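Local coordinates for tRNA uridine(34) acetyltransferase (Methanocaldococcus infernus, PDB 6IA8), which uses acetyl-CoA and S-adenosyl-L-methionine to form carboxymethyluridine at wobble position 34 of tRNAs, at residues Q218-E223 / F271-T276. Numbering follows the deposited sequence.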
# COMPACT_ATOMS: atom_id res chain seq x y z
N GLN A 218 8.28 11.06 4.49
CA GLN A 218 9.65 11.44 4.17
C GLN A 218 10.58 11.17 5.34
O GLN A 218 11.49 10.35 5.20
CB GLN A 218 9.73 12.90 3.76
CG GLN A 218 8.65 13.37 2.80
CD GLN A 218 8.40 12.45 1.64
OE1 GLN A 218 9.16 11.51 1.38
NE2 GLN A 218 7.31 12.70 0.93
N SER A 219 10.33 11.81 6.49
CA SER A 219 11.12 11.64 7.70
C SER A 219 10.21 11.72 8.93
O SER A 219 9.17 12.38 8.92
CB SER A 219 12.21 12.74 7.78
OG SER A 219 12.92 12.67 8.99
N ILE A 220 10.64 11.07 10.00
CA ILE A 220 9.96 11.19 11.29
C ILE A 220 10.64 12.18 12.23
O ILE A 220 10.24 12.28 13.41
CB ILE A 220 9.83 9.81 11.97
CG1 ILE A 220 11.20 9.24 12.34
CG2 ILE A 220 9.04 8.86 11.11
CD1 ILE A 220 11.09 8.02 13.30
N TYR A 221 11.63 12.94 11.76
CA TYR A 221 12.34 13.89 12.61
C TYR A 221 11.96 15.32 12.23
O TYR A 221 12.21 15.74 11.09
CB TYR A 221 13.85 13.70 12.51
CG TYR A 221 14.32 12.32 12.87
CD1 TYR A 221 14.14 11.83 14.15
CD2 TYR A 221 14.95 11.49 11.93
CE1 TYR A 221 14.57 10.54 14.49
CE2 TYR A 221 15.39 10.23 12.26
CZ TYR A 221 15.20 9.76 13.53
OH TYR A 221 15.64 8.50 13.86
N ASN A 222 11.38 16.07 13.17
CA ASN A 222 10.95 17.43 12.87
C ASN A 222 12.11 18.33 12.46
O ASN A 222 11.91 19.26 11.66
CB ASN A 222 10.20 18.02 14.06
CG ASN A 222 8.77 17.50 14.15
OD1 ASN A 222 8.20 17.02 13.17
ND2 ASN A 222 8.21 17.56 15.32
N GLU A 223 13.32 18.07 12.97
CA GLU A 223 14.47 18.85 12.55
C GLU A 223 14.67 18.75 11.05
O GLU A 223 14.91 19.76 10.38
CB GLU A 223 15.74 18.40 13.27
CG GLU A 223 16.99 19.17 12.84
CD GLU A 223 18.22 18.28 12.60
OE1 GLU A 223 19.20 18.78 12.01
OE2 GLU A 223 18.22 17.09 12.99
N PHE A 271 14.08 3.71 10.73
CA PHE A 271 13.40 2.48 10.34
C PHE A 271 13.09 1.60 11.55
O PHE A 271 12.01 0.97 11.61
CB PHE A 271 14.21 1.75 9.29
CG PHE A 271 14.12 2.42 7.92
CD1 PHE A 271 12.97 2.32 7.16
CD2 PHE A 271 15.18 3.16 7.44
CE1 PHE A 271 12.88 2.96 5.93
CE2 PHE A 271 15.10 3.82 6.22
CZ PHE A 271 13.96 3.71 5.46
N LYS A 272 14.04 1.48 12.48
CA LYS A 272 13.76 0.69 13.67
C LYS A 272 12.55 1.26 14.41
O LYS A 272 11.64 0.53 14.84
CB LYS A 272 15.00 0.65 14.58
CG LYS A 272 14.81 -0.13 15.86
CD LYS A 272 16.14 -0.30 16.60
CE LYS A 272 15.93 -0.96 17.98
NZ LYS A 272 17.22 -1.11 18.71
N GLU A 273 12.50 2.59 14.52
CA GLU A 273 11.44 3.23 15.28
C GLU A 273 10.10 3.03 14.60
O GLU A 273 9.10 2.79 15.29
CB GLU A 273 11.73 4.71 15.46
CG GLU A 273 10.80 5.39 16.43
CD GLU A 273 11.22 6.82 16.74
OE1 GLU A 273 12.41 7.14 16.53
OE2 GLU A 273 10.35 7.60 17.17
N ILE A 274 10.05 3.10 13.27
CA ILE A 274 8.79 2.98 12.53
C ILE A 274 8.17 1.61 12.72
O ILE A 274 6.94 1.46 12.61
CB ILE A 274 9.05 3.30 11.04
CG1 ILE A 274 9.18 4.83 10.88
CG2 ILE A 274 7.98 2.74 10.18
CD1 ILE A 274 9.72 5.27 9.53
N PHE A 275 8.99 0.59 13.00
CA PHE A 275 8.47 -0.78 13.14
C PHE A 275 8.35 -1.25 14.59
O PHE A 275 7.90 -2.40 14.82
CB PHE A 275 9.36 -1.76 12.37
CG PHE A 275 9.45 -1.44 10.89
CD1 PHE A 275 8.31 -1.11 10.18
CD2 PHE A 275 10.68 -1.43 10.25
CE1 PHE A 275 8.40 -0.77 8.83
CE2 PHE A 275 10.76 -1.14 8.91
CZ PHE A 275 9.63 -0.80 8.21
N THR A 276 8.76 -0.42 15.57
CA THR A 276 8.76 -0.82 16.98
C THR A 276 8.20 0.25 17.91
O THR A 276 8.21 0.07 19.13
CB THR A 276 10.17 -1.22 17.48
OG1 THR A 276 11.08 -0.11 17.40
CG2 THR A 276 10.73 -2.39 16.70
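A chi1 of 65° sets Ile220 CG1 in the cleft flanked by the residue's own N and C and, with the chain extended beyond it, sends CD1 to Glu273, while the CG2 branch turns to Ile274. Glu273 reaches out to meet it with CG anti to the backbone N (chi1 -170°) and the rest of the chain stretched. The CD1 methyl of Ile220 therefore lies against the carboxylate, 3.6 Å from Glu273 OE1 and 4.0 Å from Glu273 CB. Beside this, Ile220 CG2 packs against the outer end of Ile274, 4.0 Å from Ile274 CD1, a purely apolar touch between buried side chains.

Within segment 218-223, Ile220 CG1 sits 4.1 Å above the centre of one face of the Tyr221 ring. The phenol OH of Tyr221 lies 4.4 Å from Glu273 OE1 and is hydrogen-bonded to the backbone O of Met266 in helix 264-276. On the loop itself, Tyr221 N donates to Ser219 OG at 3.1 Å, an ST turn just before helix 222-227.

The contact thus joins the turn after strand 212-218 of the parallel radical SAM sheet to the C-terminal part of helix 264-276, away from the annotated sites. Between these segments cohesion is van der Waals in kind, with the Glu273 carboxylate, whose OE2 makes a weak hydrogen bond to Asn277, bordering the isoleucine pair.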